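Local coordinates for protein aquaporin AqpM (Methanothermobacter marburgensis str. Marburg, PDB 2F2B) that forms a homotetrameric membrane channel that lets water move in either direction under osmotic drive and also passes some glycerol, at residues V2-R7 with V101-A106; N82-I87 with V231-A236; S25-L30 with I124-V129; A134-P139 with W219-I224; G163-E168 with G173-I178. All blocks are in the same frame, centred on the assembly; numbering follows the deposited sequence.

From the N terminus, contact 1 closes the first loop, bringing the start of helix 4-33 back to helix 100-122 at the cytoplasmic end. Contact 3 uses the far end of helix 4-33 and crosses contact 1; their centres lie about 31 Å apart. Contact 2 starts from the first NPA helix, crosses both, and closes 144 residues later on helix 224-243. Within that span lie contact 4, between two loop segments, and contact 5, a short hairpin of helices which falls inside contact 4 as well.

Contact 1: V2-R7 with V101-A106; sequences VSLTKR and VPYIIA
Arg7 and Tyr103 are a pair of nearest backbone positions where the first turn of helix 4-33 comes up to helix 100-122, their CA atoms 8.2 Å apart, a spacing that long side chains must bridge. Tyr103 does most of this, its ring reaching across so that the phenol oxygen lies beside the Arg7 side chain. NH1 of Arg7 donates to Tyr103 OH over 3.0 Å, with a moderately bent N-H...O angle of 147°, and the guanidinium and ring planes stand 51° apart. The same Tyr103 OH also hydrogen-bonds the carbonyl O of Ser77. The arginine chain is bent at chi3 (-74°), which turns its NE back to the carbonyl O of Val2, 2.8 Å away. The guanidinium is thus held within its own N-terminal turn as well as across the contact, while NH2 forms a salt bridge with Glu99. This is the cytoplasmic end of the MIP fold, where helix 4-33 and helix 100-122 meet. Leu4 adds an apolar flank: its CD1 comes to the edge of the Tyr103 ring, 4.0 Å from CE2, and its CD2 brushes Pro102 more loosely.

Contact 2: N82-I87 with V231-A236; sequences NPAVTI and VGAVLA
Ala84, the alanine of the first NPA motif, meets Ala233 where the short helix 83-91 touches helix 224-243. This is the tight part of the contact: the CA atoms are 6.0 Å apart, and the methyl CB of Ala233 lies 3.3 Å from the carbonyl O of Ala84. The two CB atoms are 4.2 Å apart, and with side chains this small the backbones can approach closely. One turn further on, the packing is looser and less buried. There Ile87 and Val234 touch through a single branch each, CG2 to CG2 at 4.1 Å, both residues being partly exposed. Behind the tight side, Asn82 caps the NPA helix, its OD1 accepting from Ala84 N at 2.9 Å with the donor above the carbonyl plane. ND2 of the same amide donates to the carbonyl O of Leu198. As in other aquaporins, the two NPA motifs meet mid-membrane at the ends of two short helices, here through Pro200 of helix 200-214, which touches Asn82, Pro83 and Ala84; helix 224-243 packs against the first of these, helix 143-166 touches Val85 and Ala236, and Ile104 of helix 100-122 packs on Ile87.

Contact 3: S25-L30 with I124-V129; sequences SAAVTL and IGAATV
Ala126 lies closest to Ala27 of helix 4-33, the two CA atoms 5.4 Å apart, and it opens the contact from the second segment. Its carbonyl O comes to 3.6 Å from the methyl CB of Ala27, and the CB atoms stand 4.4 Å apart. Small side chains on both partners thus let the short helix 125-128 lie close against the long one. Ala127, next in sequence, turns its methyl away from helix 4-33. The chain then leaves the helix at Val129, which makes the second touch: CG1, anti to the backbone N at chi1 176°, reaches the carbonyl O of Leu30 at 3.8 Å. Leu30 answers from the other direction, its CD1 lying 3.8 Å from the carbonyl O of Val129. Each of these side chains therefore covers a backbone carbonyl of the other, and their apolar ends need not meet. The contact joins the extracellular end of helix 4-33 to the short helix 125-128, in the loop that leads from helix 100-122 to helix 143-166. Phe118 of helix 100-122 backs both Ala27 and Ala126, Ala127 touches Leu119 of that helix and Asp210 of helix 200-214, and helix 52-73 lies against Ser25, Ala26 and Thr29.

Contact 4: A134-P139 with W219-I224; sequences ATAPFP and WNYYSI
Tyr221 and Ile224 share a first torsion (chi1 -62° and -69°) that sets CG or CG1 anti to the carbonyl carbon; with both CB atoms directed at the other segment, this brings both side chains to Pro137. The proline lies over one face of the Tyr221 ring. Its CD sits 4.0 Å from the ring centroid and 22° off the normal, the geometry of a CH-pi contact, and it is shifted toward the rim, with CD1 the nearest ring atom at 3.7 Å. Pro137 CG, still near the tyrosine ring, also touches the end of Ile224, CD1, at 3.8 Å. Two neighbouring carbons of one pyrrolidine ring are thereby engaged at once, by an aromatic face and by an aliphatic end. Ala136 adds a looser methyl contact, its CB 4.4 Å from Tyr221 CD2. On the opposite face of the tyrosine ring lies OD1 of Asn220, from the residue just before it. A loop predicted to be extracellular, before helix 143-166, here meets the chain leading into helix 224-243; beside them the carbonyl of Thr135 accepts from Tyr207 OH and Pro137 rests on Ala146. A CH-pi contact would be helped by the polarised C-H bonds next to the proline nitrogen, so the join between these segments probably owes its hold to dispersion with a modest electrostatic share.

Contact 5: G163-E168 with G173-I178; sequences GIAVDE and GFAGII
Ile164 is the main bump of this contact, and Ala175 with its neighbours supplies the hollow it fills. The isoleucine lies over the backbone at the start of helix 175-194: its CG1 is 3.8 Å from Ala175 CA, and CD1 extends further to CB of Phe174, 4.1 Å away. CG1 is anti to the backbone N (chi1 -159°), which directs the long branch across toward the second helix, while CG2 flanks Ala175. Ile178, one turn on, bounds the hollow, its CB 4.4 Å from Ile164 CG1. The methyl of Ala175 is the smaller bump in return, resting 3.7 Å from the carbonyl O of Ile164 and 4.0 Å from the Ala165 methyl. Since Ala165 and Ala175 are both small, their CA atoms come to 5.3 Å. One water bridges the two backbones, donating to the carbonyl O of Ile164 at 2.7 Å and accepting, weakly, from Ala175 N. The carbonyl lies in the wider pi-type turn that ends helix 143-166. Farther round, Phe174 meets Phe174 of two neighbouring subunits edge-to-face, and Ile164 and Ile178 pack on Tyr71 of one of them, so this face adjoins the tetramer interface. The whole is a helical hairpin, two consecutive membrane-spanning helices of the MIP fold joined by a short cytoplasmic loop.

Contact 1: V2-R7 with V101-A106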
# COMPACT_ATOMS: atom_id res chain seq x y z
N VAL A 2 4.29 1.90 33.30
CA VAL A 2 5.56 2.55 32.99
C VAL A 2 5.56 3.96 33.57
O VAL A 2 4.55 4.66 33.51
CB VAL A 2 5.79 2.62 31.46
CG1 VAL A 2 7.11 3.30 31.15
CG2 VAL A 2 5.77 1.22 30.86
N SER A 3 6.69 4.37 34.14
CA SER A 3 6.80 5.69 34.75
C SER A 3 6.54 6.80 33.73
O SER A 3 6.72 6.60 32.53
CB SER A 3 8.19 5.90 35.35
OG SER A 3 9.18 6.04 34.34
N LEU A 4 6.13 7.96 34.23
CA LEU A 4 5.86 9.11 33.37
C LEU A 4 7.13 9.55 32.66
O LEU A 4 7.08 10.01 31.52
CB LEU A 4 5.28 10.26 34.20
CG LEU A 4 4.88 11.54 33.45
CD1 LEU A 4 3.87 11.22 32.36
CD2 LEU A 4 4.29 12.54 34.45
N THR A 5 8.27 9.43 33.34
CA THR A 5 9.54 9.81 32.74
C THR A 5 9.80 8.98 31.48
O THR A 5 10.12 9.52 30.43
CB THR A 5 10.71 9.61 33.73
OG1 THR A 5 10.58 10.55 34.80
CG2 THR A 5 12.05 9.83 33.03
N LYS A 6 9.66 7.67 31.60
CA LYS A 6 9.89 6.78 30.47
C LYS A 6 8.82 6.96 29.40
O LYS A 6 9.10 6.84 28.20
CB LYS A 6 9.94 5.33 30.94
CG LYS A 6 11.23 5.01 31.70
CD LYS A 6 11.24 3.59 32.23
CE LYS A 6 12.59 3.26 32.86
NZ LYS A 6 12.61 1.89 33.44
N ARG A 7 7.59 7.24 29.82
CA ARG A 7 6.50 7.44 28.87
C ARG A 7 6.71 8.73 28.07
O ARG A 7 6.39 8.79 26.89
CB ARG A 7 5.15 7.44 29.59
CG ARG A 7 4.72 6.03 29.98
CD ARG A 7 3.30 5.99 30.51
NE ARG A 7 3.19 6.53 31.86
CZ ARG A 7 2.41 7.55 32.19
NH1 ARG A 7 1.67 8.15 31.27
NH2 ARG A 7 2.35 7.96 33.45
N VAL A 101 0.08 18.20 29.77
CA VAL A 101 1.19 19.09 29.47
C VAL A 101 2.52 18.34 29.32
O VAL A 101 3.29 18.62 28.40
CB VAL A 101 1.33 20.20 30.54
CG1 VAL A 101 2.57 21.04 30.27
CG2 VAL A 101 0.09 21.08 30.52
N PRO A 102 2.81 17.38 30.21
CA PRO A 102 4.06 16.62 30.09
C PRO A 102 4.16 15.93 28.73
O PRO A 102 5.21 15.98 28.08
CB PRO A 102 3.97 15.63 31.24
CG PRO A 102 3.25 16.42 32.29
CD PRO A 102 2.15 17.10 31.51
N TYR A 103 3.08 15.30 28.30
CA TYR A 103 3.08 14.62 27.00
C TYR A 103 3.26 15.60 25.85
O TYR A 103 4.05 15.35 24.94
CB TYR A 103 1.78 13.84 26.79
CG TYR A 103 1.85 12.38 27.17
CD1 TYR A 103 1.18 11.42 26.41
CD2 TYR A 103 2.55 11.95 28.29
CE1 TYR A 103 1.20 10.07 26.76
CE2 TYR A 103 2.59 10.61 28.65
CZ TYR A 103 1.91 9.67 27.88
OH TYR A 103 1.92 8.35 28.24
N ILE A 104 2.53 16.71 25.88
CA ILE A 104 2.63 17.69 24.80
C ILE A 104 4.03 18.28 24.69
O ILE A 104 4.55 18.46 23.58
CB ILE A 104 1.58 18.82 24.97
CG1 ILE A 104 0.17 18.24 24.82
CG2 ILE A 104 1.82 19.93 23.94
CD1 ILE A 104 -0.94 19.27 24.89
N ILE A 105 4.66 18.57 25.82
CA ILE A 105 6.02 19.11 25.78
C ILE A 105 6.96 18.10 25.14
O ILE A 105 7.79 18.45 24.30
CB ILE A 105 6.52 19.48 27.19
CG1 ILE A 105 5.75 20.69 27.71
CG2 ILE A 105 8.02 19.78 27.16
CD1 ILE A 105 6.13 21.12 29.12
N ALA A 106 6.83 16.83 25.53
CA ALA A 106 7.67 15.78 24.98
C ALA A 106 7.47 15.67 23.47
O ALA A 106 8.42 15.46 22.73
CB ALA A 106 7.35 14.44 25.65

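Contact 2: N82-I87 with V231-A236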
# COMPACT_ATOMS: atom_id res chain seq x y z
N ASN A 82 0.92 13.15 19.32
CA ASN A 82 0.09 14.18 18.71
C ASN A 82 -0.68 14.92 19.82
O ASN A 82 -1.51 14.33 20.50
CB ASN A 82 -0.91 13.51 17.77
CG ASN A 82 -1.76 14.49 17.00
OD1 ASN A 82 -1.94 15.64 17.41
ND2 ASN A 82 -2.31 14.03 15.88
N PRO A 83 -0.40 16.22 20.02
CA PRO A 83 -1.10 16.99 21.06
C PRO A 83 -2.62 16.94 20.93
O PRO A 83 -3.34 16.95 21.94
CB PRO A 83 -0.54 18.40 20.88
CG PRO A 83 0.86 18.14 20.41
CD PRO A 83 0.67 17.02 19.40
N ALA A 84 -3.12 16.89 19.70
CA ALA A 84 -4.56 16.84 19.48
C ALA A 84 -5.16 15.52 19.96
O ALA A 84 -6.31 15.48 20.41
CB ALA A 84 -4.87 17.06 18.00
N VAL A 85 -4.40 14.43 19.86
CA VAL A 85 -4.88 13.13 20.31
C VAL A 85 -4.90 13.11 21.84
O VAL A 85 -5.86 12.64 22.45
CB VAL A 85 -3.97 11.98 19.79
CG1 VAL A 85 -4.35 10.66 20.47
CG2 VAL A 85 -4.13 11.86 18.27
N THR A 86 -3.83 13.63 22.44
CA THR A 86 -3.73 13.69 23.90
C THR A 86 -4.91 14.49 24.46
O THR A 86 -5.56 14.06 25.42
CB THR A 86 -2.40 14.36 24.33
OG1 THR A 86 -1.30 13.58 23.84
CG2 THR A 86 -2.30 14.45 25.85
N ILE A 87 -5.19 15.64 23.85
CA ILE A 87 -6.30 16.48 24.30
C ILE A 87 -7.64 15.81 24.01
O ILE A 87 -8.57 15.89 24.82
CB ILE A 87 -6.23 17.88 23.62
CG1 ILE A 87 -5.00 18.63 24.15
CG2 ILE A 87 -7.50 18.67 23.89
CD1 ILE A 87 -4.71 19.94 23.45
N VAL A 231 -9.83 20.97 17.59
CA VAL A 231 -11.28 21.01 17.44
C VAL A 231 -11.79 19.72 16.81
O VAL A 231 -12.77 19.13 17.28
CB VAL A 231 -11.72 22.21 16.57
CG1 VAL A 231 -13.19 22.09 16.21
CG2 VAL A 231 -11.46 23.52 17.33
N GLY A 232 -11.14 19.28 15.74
CA GLY A 232 -11.55 18.05 15.09
C GLY A 232 -11.46 16.85 16.01
O GLY A 232 -12.36 16.02 16.05
N ALA A 233 -10.38 16.77 16.78
CA ALA A 233 -10.19 15.64 17.69
C ALA A 233 -11.24 15.61 18.79
O ALA A 233 -11.82 14.56 19.07
CB ALA A 233 -8.79 15.69 18.31
N VAL A 234 -11.49 16.74 19.44
CA VAL A 234 -12.47 16.78 20.50
C VAL A 234 -13.87 16.48 19.96
O VAL A 234 -14.63 15.73 20.56
CB VAL A 234 -12.46 18.14 21.24
CG1 VAL A 234 -13.60 18.21 22.24
CG2 VAL A 234 -11.13 18.30 21.96
N LEU A 235 -14.20 17.06 18.80
CA LEU A 235 -15.50 16.82 18.20
C LEU A 235 -15.70 15.33 17.92
O LEU A 235 -16.78 14.79 18.13
CB LEU A 235 -15.66 17.61 16.89
CG LEU A 235 -15.81 19.13 17.00
CD1 LEU A 235 -15.94 19.74 15.61
CD2 LEU A 235 -17.05 19.46 17.83
N ALA A 236 -14.64 14.66 17.45
CA ALA A 236 -14.71 13.23 17.15
C ALA A 236 -14.86 12.40 18.42
O ALA A 236 -15.64 11.45 18.47
CB ALA A 236 -13.45 12.79 16.39

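Contact 3: S25-L30 with I124-V129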
# COMPACT_ATOMS: atom_id res chain seq x y z
N SER A 25 9.94 12.79 4.02
CA SER A 25 9.60 12.29 2.68
C SER A 25 9.08 13.42 1.79
O SER A 25 9.32 13.42 0.59
CB SER A 25 8.55 11.18 2.77
OG SER A 25 7.28 11.67 3.18
N ALA A 26 8.37 14.38 2.39
CA ALA A 26 7.84 15.50 1.63
C ALA A 26 8.99 16.39 1.16
O ALA A 26 9.00 16.87 0.03
CB ALA A 26 6.86 16.30 2.48
N ALA A 27 9.96 16.62 2.04
CA ALA A 27 11.11 17.44 1.67
C ALA A 27 11.88 16.77 0.53
O ALA A 27 12.29 17.42 -0.42
CB ALA A 27 12.03 17.64 2.89
N VAL A 28 12.06 15.45 0.63
CA VAL A 28 12.77 14.70 -0.40
C VAL A 28 12.06 14.81 -1.75
O VAL A 28 12.70 14.96 -2.79
CB VAL A 28 12.91 13.21 -0.03
CG1 VAL A 28 13.45 12.42 -1.21
CG2 VAL A 28 13.85 13.06 1.16
N THR A 29 10.73 14.72 -1.74
CA THR A 29 9.96 14.81 -2.98
C THR A 29 10.26 16.12 -3.70
O THR A 29 10.51 16.15 -4.91
CB THR A 29 8.45 14.74 -2.69
OG1 THR A 29 8.15 13.54 -1.98
CG2 THR A 29 7.65 14.77 -3.99
N LEU A 30 10.25 17.22 -2.94
CA LEU A 30 10.52 18.53 -3.51
C LEU A 30 11.96 18.64 -3.99
O LEU A 30 12.24 19.30 -5.00
CB LEU A 30 10.21 19.62 -2.48
CG LEU A 30 8.72 19.84 -2.19
CD1 LEU A 30 8.54 20.79 -1.01
CD2 LEU A 30 8.03 20.39 -3.43
N ILE A 124 21.17 21.06 3.80
CA ILE A 124 20.42 22.31 3.86
C ILE A 124 19.27 22.40 2.86
O ILE A 124 18.26 23.06 3.12
CB ILE A 124 21.36 23.53 3.67
CG1 ILE A 124 20.61 24.82 4.00
CG2 ILE A 124 21.88 23.56 2.24
CD1 ILE A 124 20.16 24.91 5.45
N GLY A 125 19.41 21.73 1.72
CA GLY A 125 18.36 21.75 0.71
C GLY A 125 17.02 21.22 1.20
O GLY A 125 15.97 21.56 0.66
N ALA A 126 17.05 20.38 2.23
CA ALA A 126 15.82 19.82 2.78
C ALA A 126 14.94 20.94 3.32
O ALA A 126 13.72 20.81 3.39
CB ALA A 126 16.14 18.83 3.88
N ALA A 127 15.57 22.05 3.70
CA ALA A 127 14.85 23.20 4.23
C ALA A 127 14.65 24.29 3.19
O ALA A 127 13.55 24.80 3.02
CB ALA A 127 15.58 23.76 5.45
N THR A 128 15.72 24.65 2.48
CA THR A 128 15.64 25.71 1.48
C THR A 128 14.82 25.34 0.24
O THR A 128 14.22 26.21 -0.39
CB THR A 128 17.05 26.19 1.03
OG1 THR A 128 17.78 25.09 0.47
CG2 THR A 128 17.81 26.76 2.21
N VAL A 129 14.79 24.05 -0.09
CA VAL A 129 14.02 23.58 -1.24
C VAL A 129 12.80 22.79 -0.77
O VAL A 129 11.68 23.00 -1.25
CB VAL A 129 14.89 22.67 -2.15
CG1 VAL A 129 14.05 22.11 -3.29
CG2 VAL A 129 16.06 23.48 -2.71

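Contact 4: A134-P139 with W219-I224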
# COMPACT_ATOMS: atom_id res chain seq x y z
N ALA A 134 7.13 21.36 5.96
CA ALA A 134 6.25 22.17 6.79
C ALA A 134 4.87 22.29 6.16
O ALA A 134 4.74 22.42 4.94
CB ALA A 134 6.86 23.57 6.99
N THR A 135 3.83 22.24 6.99
CA THR A 135 2.46 22.34 6.50
C THR A 135 1.98 23.79 6.44
O THR A 135 2.09 24.53 7.42
CB THR A 135 1.48 21.55 7.40
OG1 THR A 135 1.59 22.02 8.75
CG2 THR A 135 1.80 20.05 7.36
N ALA A 136 1.44 24.19 5.29
CA ALA A 136 0.91 25.54 5.10
C ALA A 136 -0.14 25.50 4.01
O ALA A 136 -0.12 24.61 3.15
CB ALA A 136 2.04 26.50 4.72
N PRO A 137 -1.10 26.44 4.02
CA PRO A 137 -2.13 26.44 2.99
C PRO A 137 -1.49 26.48 1.60
O PRO A 137 -0.53 27.22 1.37
CB PRO A 137 -2.93 27.71 3.29
CG PRO A 137 -2.80 27.84 4.78
CD PRO A 137 -1.33 27.52 5.00
N PHE A 138 -2.02 25.67 0.68
CA PHE A 138 -1.48 25.64 -0.67
C PHE A 138 -2.01 26.83 -1.48
O PHE A 138 -2.89 27.55 -1.03
CB PHE A 138 -1.82 24.30 -1.34
CG PHE A 138 -0.80 23.22 -1.05
CD1 PHE A 138 -0.56 22.80 0.26
CD2 PHE A 138 -0.04 22.68 -2.08
CE1 PHE A 138 0.43 21.85 0.54
CE2 PHE A 138 0.95 21.73 -1.81
CZ PHE A 138 1.19 21.31 -0.50
N PRO A 139 -1.47 27.05 -2.69
CA PRO A 139 -1.91 28.17 -3.53
C PRO A 139 -3.42 28.25 -3.74
O PRO A 139 -4.06 27.29 -4.16
CB PRO A 139 -1.15 27.95 -4.83
CG PRO A 139 0.14 27.35 -4.35
CD PRO A 139 -0.36 26.33 -3.34
N TRP A 219 4.95 31.03 11.09
CA TRP A 219 4.19 31.12 12.33
C TRP A 219 2.81 31.78 12.24
O TRP A 219 1.94 31.51 13.07
CB TRP A 219 5.03 31.81 13.40
CG TRP A 219 6.25 31.02 13.76
CD1 TRP A 219 7.55 31.33 13.47
CD2 TRP A 219 6.28 29.76 14.44
NE1 TRP A 219 8.38 30.34 13.93
CE2 TRP A 219 7.63 29.36 14.53
CE3 TRP A 219 5.29 28.93 14.99
CZ2 TRP A 219 8.02 28.17 15.15
CZ3 TRP A 219 5.68 27.74 15.60
CH2 TRP A 219 7.03 27.37 15.67
N ASN A 220 2.61 32.62 11.24
CA ASN A 220 1.33 33.29 11.06
C ASN A 220 0.23 32.29 10.69
O ASN A 220 -0.96 32.60 10.80
CB ASN A 220 1.48 34.36 9.97
CG ASN A 220 2.54 34.00 8.95
OD1 ASN A 220 2.33 33.14 8.09
ND2 ASN A 220 3.70 34.64 9.04
N TYR A 221 0.63 31.09 10.29
CA TYR A 221 -0.32 30.04 9.92
C TYR A 221 -0.48 28.99 11.01
O TYR A 221 -1.39 28.16 10.96
CB TYR A 221 0.15 29.32 8.65
CG TYR A 221 0.26 30.17 7.41
CD1 TYR A 221 -0.87 30.74 6.83
CD2 TYR A 221 1.50 30.38 6.79
CE1 TYR A 221 -0.78 31.49 5.65
CE2 TYR A 221 1.60 31.13 5.62
CZ TYR A 221 0.46 31.68 5.06
OH TYR A 221 0.57 32.41 3.90
N TYR A 222 0.40 29.03 12.01
CA TYR A 222 0.37 28.03 13.07
C TYR A 222 -0.98 27.82 13.77
O TYR A 222 -1.30 26.68 14.13
CB TYR A 222 1.47 28.31 14.11
CG TYR A 222 1.75 27.13 15.01
CD1 TYR A 222 2.04 25.87 14.47
CD2 TYR A 222 1.69 27.25 16.40
CE1 TYR A 222 2.25 24.76 15.29
CE2 TYR A 222 1.90 26.14 17.23
CZ TYR A 222 2.18 24.90 16.66
OH TYR A 222 2.36 23.81 17.47
N SER A 223 -1.76 28.87 13.96
CA SER A 223 -3.06 28.72 14.63
C SER A 223 -3.96 27.71 13.90
O SER A 223 -4.78 27.03 14.52
CB SER A 223 -3.77 30.07 14.76
OG SER A 223 -3.96 30.68 13.50
N ILE A 224 -3.80 27.62 12.58
CA ILE A 224 -4.59 26.69 11.78
C ILE A 224 -4.33 25.26 12.26
O ILE A 224 -5.25 24.47 12.43
CB ILE A 224 -4.18 26.75 10.29
CG1 ILE A 224 -4.62 28.08 9.68
CG2 ILE A 224 -4.78 25.57 9.53
CD1 ILE A 224 -4.07 28.31 8.29

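Contact 5: G163-E168 with G173-I178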
# COMPACT_ATOMS: atom_id res chain seq x y z
N GLY A 163 -12.42 4.14 17.98
CA GLY A 163 -12.95 2.83 17.67
C GLY A 163 -11.98 1.65 17.68
O GLY A 163 -12.36 0.55 18.09
N ILE A 164 -10.74 1.88 17.26
CA ILE A 164 -9.77 0.79 17.18
C ILE A 164 -8.73 0.71 18.31
O ILE A 164 -8.13 -0.34 18.52
CB ILE A 164 -9.02 0.83 15.82
CG1 ILE A 164 -8.41 -0.54 15.51
CG2 ILE A 164 -7.92 1.89 15.85
CD1 ILE A 164 -9.42 -1.66 15.39
N ALA A 165 -8.52 1.80 19.05
CA ALA A 165 -7.53 1.78 20.12
C ALA A 165 -8.10 2.02 21.52
O ALA A 165 -7.61 1.45 22.49
CB ALA A 165 -6.43 2.80 19.83
N VAL A 166 -9.13 2.86 21.61
CA VAL A 166 -9.74 3.19 22.89
C VAL A 166 -10.85 2.23 23.31
O VAL A 166 -10.86 1.73 24.44
CB VAL A 166 -10.30 4.64 22.87
CG1 VAL A 166 -10.97 4.97 24.21
CG2 VAL A 166 -9.18 5.62 22.60
N ASP A 167 -11.78 1.98 22.40
CA ASP A 167 -12.91 1.09 22.67
C ASP A 167 -12.48 -0.30 23.12
O ASP A 167 -11.67 -0.96 22.46
CB ASP A 167 -13.80 0.97 21.44
CG ASP A 167 -15.21 0.53 21.78
OD1 ASP A 167 -16.06 1.40 22.03
OD2 ASP A 167 -15.46 -0.69 21.83
N GLU A 168 -13.05 -0.75 24.23
CA GLU A 168 -12.74 -2.07 24.78
C GLU A 168 -13.13 -3.23 23.85
O GLU A 168 -12.65 -4.35 24.03
CB GLU A 168 -13.45 -2.23 26.13
CG GLU A 168 -14.78 -1.49 26.22
CD GLU A 168 -14.59 0.02 26.28
OE1 GLU A 168 -15.60 0.75 26.14
OE2 GLU A 168 -13.45 0.47 26.47
N GLY A 173 -4.50 -5.81 18.38
CA GLY A 173 -3.41 -5.87 17.42
C GLY A 173 -3.52 -4.99 16.19
O GLY A 173 -2.51 -4.66 15.58
N PHE A 174 -4.74 -4.61 15.82
CA PHE A 174 -4.97 -3.79 14.62
C PHE A 174 -4.75 -2.29 14.75
O PHE A 174 -4.55 -1.60 13.75
CB PHE A 174 -6.39 -4.03 14.10
CG PHE A 174 -6.56 -5.34 13.40
CD1 PHE A 174 -6.26 -5.46 12.05
CD2 PHE A 174 -7.00 -6.46 14.10
CE1 PHE A 174 -6.39 -6.69 11.40
CE2 PHE A 174 -7.13 -7.69 13.46
CZ PHE A 174 -6.82 -7.80 12.11
N ALA A 175 -4.78 -1.77 15.97
CA ALA A 175 -4.65 -0.32 16.17
C ALA A 175 -3.52 0.38 15.41
O ALA A 175 -3.75 1.34 14.68
CB ALA A 175 -4.54 -0.00 17.65
N GLY A 176 -2.29 -0.11 15.57
CA GLY A 176 -1.17 0.52 14.90
C GLY A 176 -1.29 0.66 13.40
O GLY A 176 -1.14 1.76 12.85
N ILE A 177 -1.56 -0.45 12.71
CA ILE A 177 -1.64 -0.39 11.26
C ILE A 177 -2.84 0.40 10.75
O ILE A 177 -2.71 1.15 9.79
CB ILE A 177 -1.61 -1.82 10.64
CG1 ILE A 177 -1.47 -1.72 9.11
CG2 ILE A 177 -2.87 -2.60 11.01
CD1 ILE A 177 -0.22 -0.98 8.67
N ILE A 178 -3.98 0.28 11.41
CA ILE A 178 -5.16 1.01 10.96
C ILE A 178 -4.99 2.52 11.15
O ILE A 178 -5.34 3.31 10.27
CB ILE A 178 -6.43 0.52 11.68
CG1 ILE A 178 -6.66 -0.96 11.34
CG2 ILE A 178 -7.64 1.37 11.29
CD1 ILE A 178 -6.58 -1.28 9.83
O HOH W 1 -6.68 -2.65 18.18